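Endoglucanase (Ruminococcus champanellensis, PDB 6WQV) probably hydrolyses internal beta-1,4 linkages of cellulose and related plant polysaccharides as a broad-specificity endoglucanase of glycoside hydrolase family 5. Local coordinates at residues A[238-243]-A[271-276]; A[220-225]-A[275-280]; A[264-269]-A[308-313]. All coordinates share one frame; numbering follows the deposited sequence. Where two conformers were deposited one is given.

Overall arrangement
All three contacts use helix 263-278 on the outside of the eight-stranded TIM barrel. In contact 1 it packs on barrel strand 236-241, in contact 2 its C-terminal part meets helix 219-223, and in contact 3 its earlier turns meet helix 297-313. The centres of contacts 1 and 2 are about 8 Å apart and the two touch: Phe277 and Phe225 both pack against Val238, and Phe277 also touches Ile240. Contact 3, joined to contact 1 by Thr269 against Ser242, lies about 10 Å from it and about 17 Å from contact 2, both centre to centre. The bound sugar enters only at contact 1, through His241 and Tyr243.

Contact 1. Residues A[238-243]-A[271-276]; sequences VDIHSY and QEIYNS. With GLC (alpha-D-glucopyranose), chain E.
Ile273 is the residue of helix segment 271-276 that meets strand 236-241, and it does so through one methyl, CD1. With CG1 anti to the carbonyl carbon (chi1 -60°) and the chain then extended (chi2 170°), CD1 is carried onto the barrel wall. There it lies 3.9 Å from Ile240 CG2, the two isoleucines lying alongside and pointing opposite ways, and it is also 4.0 Å from Ser242 OG. That hydroxyl has its polar partner in Ser244, so Ile273 touches it as plain packing. Val284 and Ile286 of the next barrel strand also touch Ile273, which therefore sits over two adjacent strands. Tyr274 follows, turned off toward Tyr314, whose ring it meets. The helix widens into a pi-type turn at 274-276, and Ser276 OG bonds one turn back to Glu272 O at 2.8 Å, while Ser276 N reaches the same oxygen from the opposite face of the carbonyl plane. This one acceptor is thus gripped twice.

On the strand, His241 points away from the helix. Its ND1 shares a hydrogen bond of 2.9 Å with O1 of the glucose (angle 143°), the oxygen lying near the ring plane, at its edge. Tyr243 OH, bonded to Gln288, stands 3.5 Å from C5 of the sugar; Asn163 and His119 are further hydrogen-bonding partners of the same glucose. The chemistry therefore splits by side: alternation along a TIM-barrel strand gives Ile240 to an apolar seam with the helix and His241 to the polar, sugar-binding mouth.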
loop_
_atom_site.group_PDB
_atom_site.type_symbol
_atom_site.label_atom_id
_atom_site.label_comp_id
_atom_site.label_asym_id
_atom_site.label_seq_id
_atom_site.Cartn_x
_atom_site.Cartn_y
_atom_site.Cartn_z
ATOM N N VAL A 238 0.592 -10.802 -2.779
ATOM C CA VAL A 238 0.306 -9.840 -3.840
ATOM C C VAL A 238 -0.583 -8.731 -3.293
ATOM O O VAL A 238 -1.548 -8.993 -2.558
ATOM C CB VAL A 238 -0.348 -10.533 -5.049
ATOM C CG1 VAL A 238 -0.802 -9.495 -6.075
ATOM C CG2 VAL A 238 0.627 -11.531 -5.678
ATOM N N ASP A 239 -0.273 -7.492 -3.662
ATOM C CA ASP A 239 -1.084 -6.335 -3.298
ATOM C C ASP A 239 -1.881 -5.873 -4.511
ATOM O O ASP A 239 -1.305 -5.515 -5.548
ATOM C CB ASP A 239 -0.240 -5.174 -2.767
ATOM C CG ASP A 239 -1.093 -4.009 -2.237
ATOM O OD1 ASP A 239 -2.331 -4.024 -2.410
ATOM O OD2 ASP A 239 -0.519 -3.070 -1.648
ATOM N N ILE A 240 -3.202 -5.878 -4.376
ATOM C CA ILE A 240 -4.118 -5.320 -5.354
ATOM C C ILE A 240 -4.804 -4.120 -4.709
ATOM O O ILE A 240 -5.325 -4.231 -3.592
ATOM C CB ILE A 240 -5.164 -6.361 -5.784
ATOM C CG1 ILE A 240 -4.507 -7.562 -6.486
ATOM C CG2 ILE A 240 -6.229 -5.702 -6.647
ATOM C CD1 ILE A 240 -3.690 -7.232 -7.727
ATOM N N HIS A 241 -4.807 -2.981 -5.396
ATOM C CA HIS A 241 -5.662 -1.863 -5.003
ATOM C C HIS A 241 -6.971 -1.995 -5.777
ATOM O O HIS A 241 -6.971 -2.272 -6.984
ATOM C CB HIS A 241 -5.010 -0.515 -5.319
ATOM C CG HIS A 241 -3.645 -0.338 -4.721
ATOM N ND1 HIS A 241 -2.923 0.829 -4.864
ATOM C CD2 HIS A 241 -2.861 -1.178 -4.011
ATOM C CE1 HIS A 241 -1.751 0.695 -4.268
ATOM N NE2 HIS A 241 -1.688 -0.513 -3.740
ATOM N N SER A 242 -8.101 -1.824 -5.084
ATOM C CA SER A 242 -9.396 -2.049 -5.727
ATOM C C SER A 242 -10.425 -1.032 -5.237
ATOM O O SER A 242 -11.232 -1.302 -4.343
ATOM C CB SER A 242 -9.866 -3.500 -5.553
ATOM O OG SER A 242 -10.960 -3.800 -6.401
ATOM N N TYR A 243 -10.404 0.146 -5.856
ATOM C CA TYR A 243 -11.377 1.200 -5.572
ATOM C C TYR A 243 -12.585 0.938 -6.459
ATOM O O TYR A 243 -12.755 1.528 -7.529
ATOM C CB TYR A 243 -10.773 2.564 -5.861
ATOM C CG TYR A 243 -9.665 2.998 -4.943
ATOM C CD1 TYR A 243 -8.363 2.566 -5.132
ATOM C CD2 TYR A 243 -9.910 3.891 -3.913
ATOM C CE1 TYR A 243 -7.334 2.997 -4.306
ATOM C CE2 TYR A 243 -8.892 4.327 -3.085
ATOM C CZ TYR A 243 -7.612 3.870 -3.274
ATOM O OH TYR A 243 -6.609 4.309 -2.446
ATOM N N GLN A 271 -14.447 -11.414 -6.331
ATOM C CA GLN A 271 -14.245 -12.809 -6.709
ATOM C C GLN A 271 -13.108 -12.955 -7.713
ATOM O O GLN A 271 -12.386 -13.959 -7.690
ATOM C CB GLN A 271 -15.542 -13.375 -7.290
ATOM C CG GLN A 271 -15.472 -14.819 -7.739
ATOM C CD GLN A 271 -16.797 -15.317 -8.306
ATOM O OE1 GLN A 271 -17.462 -16.161 -7.704
ATOM N NE2 GLN A 271 -17.187 -14.792 -9.465
ATOM N N GLU A 272 -12.922 -11.962 -8.589
ATOM C CA GLU A 272 -11.833 -12.043 -9.562
ATOM C C GLU A 272 -10.474 -11.987 -8.871
ATOM O O GLU A 272 -9.530 -12.669 -9.293
ATOM C CB GLU A 272 -11.948 -10.909 -10.581
ATOM C CG GLU A 272 -13.043 -11.099 -11.604
ATOM C CD GLU A 272 -12.808 -12.303 -12.485
ATOM O OE1 GLU A 272 -11.872 -12.260 -13.311
ATOM O OE2 GLU A 272 -13.550 -13.299 -12.341
ATOM N N ILE A 273 -10.345 -11.160 -7.834
ATOM C CA ILE A 273 -9.108 -11.141 -7.056
ATOM C C ILE A 273 -8.873 -12.499 -6.410
ATOM O O ILE A 273 -7.759 -13.038 -6.438
ATOM C CB ILE A 273 -9.145 -10.005 -6.016
ATOM C CG1 ILE A 273 -9.309 -8.657 -6.728
ATOM C CG2 ILE A 273 -7.895 -10.030 -5.151
ATOM C CD1 ILE A 273 -9.597 -7.477 -5.813
ATOM N N TYR A 274 -9.914 -13.065 -5.797
ATOM C CA TYR A 274 -9.796 -14.386 -5.197
ATOM C C TYR A 274 -9.388 -15.425 -6.232
ATOM O O TYR A 274 -8.460 -16.215 -6.009
ATOM C CB TYR A 274 -11.135 -14.760 -4.562
ATOM C CG TYR A 274 -11.186 -16.165 -4.034
ATOM C CD1 TYR A 274 -10.432 -16.536 -2.933
ATOM C CD2 TYR A 274 -11.992 -17.123 -4.630
ATOM C CE1 TYR A 274 -10.476 -17.827 -2.442
ATOM C CE2 TYR A 274 -12.048 -18.410 -4.146
ATOM C CZ TYR A 274 -11.285 -18.759 -3.057
ATOM O OH TYR A 274 -11.342 -20.049 -2.581
ATOM N N ASN A 275 -10.079 -15.444 -7.373
ATOM C CA ASN A 275 -9.817 -16.471 -8.372
ATOM C C ASN A 275 -8.425 -16.329 -8.973
ATOM O O ASN A 275 -7.807 -17.335 -9.327
ATOM C CB ASN A 275 -10.851 -16.402 -9.491
ATOM C CG ASN A 275 -12.195 -16.953 -9.085
ATOM O OD1 ASN A 275 -12.306 -17.712 -8.122
ATOM N ND2 ASN A 275 -13.231 -16.585 -9.830
ATOM N N SER A 276 -7.931 -15.095 -9.107
ATOM C CA SER A 276 -6.632 -14.861 -9.735
ATOM C C SER A 276 -5.477 -15.273 -8.829
ATOM O O SER A 276 -4.432 -15.715 -9.327
ATOM C CB SER A 276 -6.503 -13.377 -10.096
ATOM O OG SER A 276 -7.443 -12.990 -11.086
HETATM C C1 GLC E . -3.396 4.702 -5.600
HETATM C C2 GLC E . -2.270 5.399 -4.860
HETATM C C3 GLC E . -2.584 6.429 -3.863
HETATM C C4 GLC E . -3.660 7.357 -4.375
HETATM C C5 GLC E . -4.885 6.507 -4.618
HETATM C C6 GLC E . -6.149 7.289 -4.929
HETATM O O1 GLC E . -3.872 3.541 -5.058
HETATM O O2 GLC E . -1.408 4.351 -4.320
HETATM O O3 GLC E . -1.340 7.186 -3.620
HETATM O O4 GLC E . -3.891 8.386 -3.409
HETATM O O5 GLC E . -4.617 5.605 -5.764
HETATM O O6 GLC E . -6.031 7.988 -6.091
#

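Contact 2. Residues A[220-225]-A[275-280]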
loop_
_atom_site.group_PDB
_atom_site.type_symbol
_atom_site.label_atom_id
_atom_site.label_comp_id
_atom_site.label_asym_id
_atom_site.label_seq_id
_atom_site.Cartn_x
_atom_site.Cartn_y
_atom_site.Cartn_z
ATOM N N THR A 220 -5.289 -9.017 -18.143
ATOM C CA THR A 220 -4.031 -8.615 -18.754
ATOM C C THR A 220 -2.896 -8.596 -17.736
ATOM O O THR A 220 -1.808 -9.123 -17.996
ATOM C CB THR A 220 -4.209 -7.241 -19.397
ATOM O OG1 THR A 220 -5.214 -7.323 -20.418
ATOM C CG2 THR A 220 -2.905 -6.759 -19.992
ATOM N N THR A 221 -3.129 -7.999 -16.566
ATOM C CA THR A 221 -2.051 -7.862 -15.597
ATOM C C THR A 221 -1.800 -9.160 -14.841
ATOM O O THR A 221 -0.667 -9.410 -14.415
ATOM C CB THR A 221 -2.362 -6.749 -14.595
ATOM O OG1 THR A 221 -3.539 -7.095 -13.854
ATOM C CG2 THR A 221 -2.571 -5.419 -15.295
ATOM N N VAL A 222 -2.832 -9.985 -14.652
ATOM C CA VAL A 222 -2.658 -11.252 -13.943
ATOM C C VAL A 222 -1.934 -12.267 -14.825
ATOM O O VAL A 222 -1.009 -12.954 -14.373
ATOM C CB VAL A 222 -4.019 -11.784 -13.462
ATOM C CG1 VAL A 222 -3.896 -13.210 -12.946
ATOM C CG2 VAL A 222 -4.587 -10.885 -12.376
ATOM N N ASN A 223 -2.345 -12.380 -16.087
ATOM C CA ASN A 223 -1.774 -13.408 -16.956
ATOM C C ASN A 223 -0.277 -13.213 -17.159
ATOM O O ASN A 223 0.457 -14.197 -17.313
ATOM C CB ASN A 223 -2.514 -13.439 -18.291
ATOM C CG ASN A 223 -3.896 -14.062 -18.170
ATOM O OD1 ASN A 223 -4.175 -14.785 -17.210
ATOM N ND2 ASN A 223 -4.763 -13.789 -19.139
ATOM N N ASP A 224 0.196 -11.972 -17.146
ATOM C CA ASP A 224 1.606 -11.679 -17.372
ATOM C C ASP A 224 2.414 -11.576 -16.087
ATOM O O ASP A 224 3.635 -11.395 -16.153
ATOM C CB ASP A 224 1.754 -10.369 -18.161
ATOM C CG ASP A 224 1.379 -10.517 -19.622
ATOM O OD1 ASP A 224 0.826 -11.576 -19.997
ATOM O OD2 ASP A 224 1.642 -9.573 -20.399
ATOM N N PHE A 225 1.763 -11.669 -14.923
ATOM C CA PHE A 225 2.433 -11.569 -13.638
ATOM C C PHE A 225 3.131 -12.879 -13.280
ATOM O O PHE A 225 2.576 -13.962 -13.450
ATOM C CB PHE A 225 1.400 -11.226 -12.554
ATOM C CG PHE A 225 1.971 -11.135 -11.160
ATOM C CD1 PHE A 225 2.575 -9.975 -10.716
ATOM C CD2 PHE A 225 1.884 -12.213 -10.288
ATOM C CE1 PHE A 225 3.101 -9.893 -9.441
ATOM C CE2 PHE A 225 2.408 -12.132 -9.015
ATOM C CZ PHE A 225 3.022 -10.975 -8.595
ATOM N N ASN A 275 -10.079 -15.444 -7.373
ATOM C CA ASN A 275 -9.817 -16.471 -8.372
ATOM C C ASN A 275 -8.425 -16.329 -8.973
ATOM O O ASN A 275 -7.807 -17.335 -9.327
ATOM C CB ASN A 275 -10.851 -16.402 -9.491
ATOM C CG ASN A 275 -12.195 -16.953 -9.085
ATOM O OD1 ASN A 275 -12.306 -17.712 -8.122
ATOM N ND2 ASN A 275 -13.231 -16.585 -9.830
ATOM N N SER A 276 -7.931 -15.095 -9.107
ATOM C CA SER A 276 -6.632 -14.861 -9.735
ATOM C C SER A 276 -5.477 -15.273 -8.829
ATOM O O SER A 276 -4.432 -15.715 -9.327
ATOM C CB SER A 276 -6.503 -13.377 -10.096
ATOM O OG SER A 276 -7.443 -12.990 -11.086
ATOM N N PHE A 277 -5.648 -15.147 -7.511
ATOM C CA PHE A 277 -4.549 -15.320 -6.563
ATOM C C PHE A 277 -4.880 -16.313 -5.452
ATOM O O PHE A 277 -4.343 -17.423 -5.443
ATOM C CB PHE A 277 -4.135 -13.955 -6.013
ATOM C CG PHE A 277 -3.616 -13.023 -7.075
ATOM C CD1 PHE A 277 -2.409 -13.276 -7.693
ATOM C CD2 PHE A 277 -4.355 -11.926 -7.482
ATOM C CE1 PHE A 277 -1.930 -12.439 -8.680
ATOM C CE2 PHE A 277 -3.882 -11.083 -8.469
ATOM C CZ PHE A 277 -2.664 -11.343 -9.073
ATOM N N GLY A 278 -5.757 -15.939 -4.519
ATOM C CA GLY A 278 -5.994 -16.795 -3.363
ATOM C C GLY A 278 -6.405 -18.210 -3.728
ATOM O O GLY A 278 -5.955 -19.178 -3.105
ATOM N N ALA A 279 -7.265 -18.356 -4.740
ATOM C CA ALA A 279 -7.710 -19.687 -5.141
ATOM C C ALA A 279 -6.583 -20.529 -5.728
ATOM O O ALA A 279 -6.675 -21.762 -5.711
ATOM C CB ALA A 279 -8.845 -19.583 -6.163
ATOM N N LYS A 280 -5.542 -19.893 -6.267
ATOM C CA LYS A 280 -4.375 -20.575 -6.807
ATOM C C LYS A 280 -3.259 -20.735 -5.781
ATOM O O LYS A 280 -2.127 -21.057 -6.156
ATOM C CB LYS A 280 -3.792 -19.783 -7.986
ATOM C CG LYS A 280 -4.523 -19.870 -9.308
ATOM C CD LYS A 280 -6.017 -19.863 -9.134
ATOM C CE LYS A 280 -6.716 -19.970 -10.476
ATOM N NZ LYS A 280 -8.174 -19.715 -10.341
#
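Phe277 reaches from near the C-terminal end of helix 263-278 to Val222 and Phe225, joining two pieces of the outer layer of the TIM barrel: that helix, which follows barrel strand 236-241, and the short helix 219-223, which comes before that strand in the chain. Phe277 CG stands anti to the carbonyl carbon (chi1 -62°), and CB does not itself aim at the other segment; the ring has to extend to get there. CB and CG make no close approach; the far end of the ring does the touching. CE1 comes within 4.1 Å of Phe225 CD2, which lies near the Phe277 ring plane, at its edge; the Phe225 side chain runs roughly perpendicular to that of Phe277. On the other flank, CE2 is 4.0 Å from Val222 CG2, and CZ, the tip, is closer to that methyl at 3.8 Å. Val222 and Phe277 meet head-on from the two segments, while Val238 and Ile240 of the barrel strand also line the phenyl ring.

Val222 has a second neighbour. Its CG1 rests 3.9 Å from Ser276 CB, and its CG2 passes 3.8 Å from Ser276 OG, so the two methyls straddle the serine. That hydroxyl is hydrogen-bonded to Glu272 O, so the approach is packing. Replacing Val222 by an alanine would probably open a gap beside Phe277 CZ and Ser276 CB, leaving the ring less firmly held on that flank. From just past the pi-type turn, the Lys280 side chain reaches back, and NZ donates to Asn275 O at 2.6 Å, tilted 20° from the carbonyl plane.

Contact 3. Residues A[264-269]-A[308-313]; sequences SQLQWT and LRIAKS
Packing of Ile310 against Leu266 and Gln267 is a buried apolar helix-to-helix contact in the outer layer of the TIM barrel. Helix 263-278, which follows the sixth barrel strand, here lies beside helix 297-313, which follows the seventh. Within 308-313, Ile310 is the side chain that meets 264-269. Its CG1 is anti to the carbonyl carbon (chi1 -64°) and the chain then runs extended (chi2 166°), which sends CD1 out to the backbone of the other helix, 4.0 Å from Gln267 N. The second branch, CG2, comes 4.1 Å from Gln267 CA, so both arms of the isoleucine lie against the same residue. Leu266 adds its CG, 4.3 Å from Ile310 CD1. Ile263 and Leu270 touch Ile310 too, and together the four residues form the diamond that receives it as a knob in a hole.

The amide of Gln267 leads away from this seam and bonds through NE2 to Tyr314 OH. At the end of helix 297-313, Ser313 OG donates to Ile310 O at 2.7 Å, the bond bent to 122° at the carbonyl oxygen. Between the segments, cohesion thus rests on van der Waals fit; Gln267 NE2 and Ser313 OG find their partners outside the seam.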
loop_
_atom_site.group_PDB
_atom_site.type_symbol
_atom_site.label_atom_id
_atom_site.label_comp_id
_atom_site.label_asym_id
_atom_site.label_seq_id
_atom_site.Cartn_x
_atom_site.Cartn_y
_atom_site.Cartn_z
ATOM N N SER A 264 -23.845 -6.971 -6.886
ATOM C CA SER A 264 -23.435 -8.084 -7.740
ATOM C C SER A 264 -22.152 -7.768 -8.502
ATOM O O SER A 264 -21.312 -8.652 -8.708
ATOM C CB SER A 264 -24.558 -8.454 -8.711
ATOM O OG SER A 264 -24.927 -7.356 -9.530
ATOM N N GLN A 265 -21.982 -6.518 -8.940
ATOM C CA GLN A 265 -20.759 -6.160 -9.650
ATOM C C GLN A 265 -19.576 -6.149 -8.694
ATOM O O GLN A 265 -18.462 -6.530 -9.071
ATOM C CB GLN A 265 -20.914 -4.812 -10.354
ATOM C CG GLN A 265 -19.707 -4.437 -11.214
ATOM C CD GLN A 265 -19.233 -5.567 -12.121
ATOM O OE1 GLN A 265 -20.026 -6.199 -12.820
ATOM N NE2 GLN A 265 -17.930 -5.831 -12.099
ATOM N N LEU A 266 -19.812 -5.755 -7.444
ATOM C CA LEU A 266 -18.771 -5.802 -6.425
ATOM C C LEU A 266 -18.388 -7.237 -6.095
ATOM O O LEU A 266 -17.200 -7.550 -5.931
ATOM C CB LEU A 266 -19.289 -5.086 -5.189
ATOM C CG LEU A 266 -18.303 -4.838 -4.054
ATOM C CD1 LEU A 266 -17.062 -4.145 -4.573
ATOM C CD2 LEU A 266 -18.996 -4.015 -2.981
ATOM N N GLN A 267 -19.374 -8.130 -6.006
ATOM C CA GLN A 267 -19.065 -9.540 -5.801
ATOM C C GLN A 267 -18.189 -10.069 -6.928
ATOM O O GLN A 267 -17.222 -10.801 -6.681
ATOM C CB GLN A 267 -20.359 -10.345 -5.688
ATOM C CG GLN A 267 -20.159 -11.839 -5.484
ATOM C CD GLN A 267 -19.966 -12.598 -6.783
ATOM O OE1 GLN A 267 -20.516 -12.228 -7.823
ATOM N NE2 GLN A 267 -19.195 -13.677 -6.729
ATOM N N TRP A 268 -18.503 -9.699 -8.170
ATOM C CA TRP A 268 -17.712 -10.180 -9.299
ATOM C C TRP A 268 -16.283 -9.669 -9.208
ATOM O O TRP A 268 -15.326 -10.429 -9.394
ATOM C CB TRP A 268 -18.345 -9.724 -10.611
ATOM C CG TRP A 268 -17.626 -10.240 -11.820
ATOM C CD1 TRP A 268 -17.880 -11.407 -12.481
ATOM C CD2 TRP A 268 -16.529 -9.619 -12.509
ATOM N NE1 TRP A 268 -17.016 -11.552 -13.537
ATOM C CE2 TRP A 268 -16.177 -10.469 -13.578
ATOM C CE3 TRP A 268 -15.813 -8.432 -12.328
ATOM C CZ2 TRP A 268 -15.140 -10.170 -14.462
ATOM C CZ3 TRP A 268 -14.785 -8.135 -13.210
ATOM C CH2 TRP A 268 -14.459 -9.001 -14.261
ATOM N N THR A 269 -16.120 -8.377 -8.922
ATOM C CA THR A 269 -14.789 -7.784 -8.854
ATOM C C THR A 269 -13.941 -8.450 -7.782
ATOM O O THR A 269 -12.778 -8.796 -8.023
ATOM C CB THR A 269 -14.931 -6.280 -8.606
ATOM O OG1 THR A 269 -15.568 -5.683 -9.744
ATOM C CG2 THR A 269 -13.577 -5.640 -8.358
ATOM N N LEU A 308 -16.617 -5.137 2.752
ATOM C CA LEU A 308 -15.906 -5.913 3.761
ATOM C C LEU A 308 -16.504 -7.304 3.925
ATOM O O LEU A 308 -15.765 -8.279 4.133
ATOM C CB LEU A 308 -15.890 -5.167 5.091
ATOM C CG LEU A 308 -14.799 -4.122 5.289
ATOM C CD1 LEU A 308 -13.405 -4.756 5.310
ATOM C CD2 LEU A 308 -14.844 -3.038 4.234
ATOM N N ARG A 309 -17.836 -7.426 3.845
ATOM C CA ARG A 309 -18.470 -8.735 3.961
ATOM C C ARG A 309 -18.009 -9.653 2.839
ATOM O O ARG A 309 -17.629 -10.806 3.076
ATOM C CB ARG A 309 -19.999 -8.601 3.948
ATOM C CG ARG A 309 -20.771 -9.928 4.061
ATOM C CD ARG A 309 -22.294 -9.798 3.880
ATOM N NE ARG A 309 -22.629 -9.177 2.604
ATOM C CZ ARG A 309 -22.632 -9.821 1.443
ATOM N NH1 ARG A 309 -22.328 -11.110 1.398
ATOM N NH2 ARG A 309 -22.937 -9.171 0.327
ATOM N N ILE A 310 -18.037 -9.153 1.607
ATOM C CA ILE A 310 -17.639 -9.980 0.472
ATOM C C ILE A 310 -16.147 -10.291 0.532
ATOM O O ILE A 310 -15.734 -11.441 0.320
ATOM C CB ILE A 310 -18.040 -9.302 -0.851
ATOM C CG1 ILE A 310 -19.562 -9.177 -0.956
ATOM C CG2 ILE A 310 -17.519 -10.109 -2.026
ATOM C CD1 ILE A 310 -20.025 -8.234 -2.061
ATOM N N ALA A 311 -15.315 -9.288 0.822
ATOM C CA ALA A 311 -13.878 -9.531 0.907
ATOM C C ALA A 311 -13.575 -10.603 1.949
ATOM O O ALA A 311 -12.817 -11.542 1.684
ATOM C CB ALA A 311 -13.128 -8.228 1.199
ATOM N N LYS A 312 -14.187 -10.503 3.131
ATOM C CA LYS A 312 -13.965 -11.516 4.162
ATOM C C LYS A 312 -14.443 -12.892 3.710
ATOM O O LYS A 312 -13.834 -13.908 4.065
ATOM C CB LYS A 312 -14.639 -11.106 5.474
ATOM C CG LYS A 312 -14.352 -12.020 6.642
ATOM C CD LYS A 312 -15.014 -11.526 7.920
ATOM C CE LYS A 312 -14.789 -12.498 9.056
ATOM N NZ LYS A 312 -15.600 -12.136 10.246
ATOM N N SER A 313 -15.514 -12.945 2.910
ATOM C CA SER A 313 -16.029 -14.229 2.448
ATOM C C SER A 313 -15.062 -14.915 1.491
ATOM O O SER A 313 -15.150 -16.131 1.309
ATOM C CB SER A 313 -17.412 -14.068 1.800
ATOM O OG SER A 313 -17.344 -13.609 0.462
#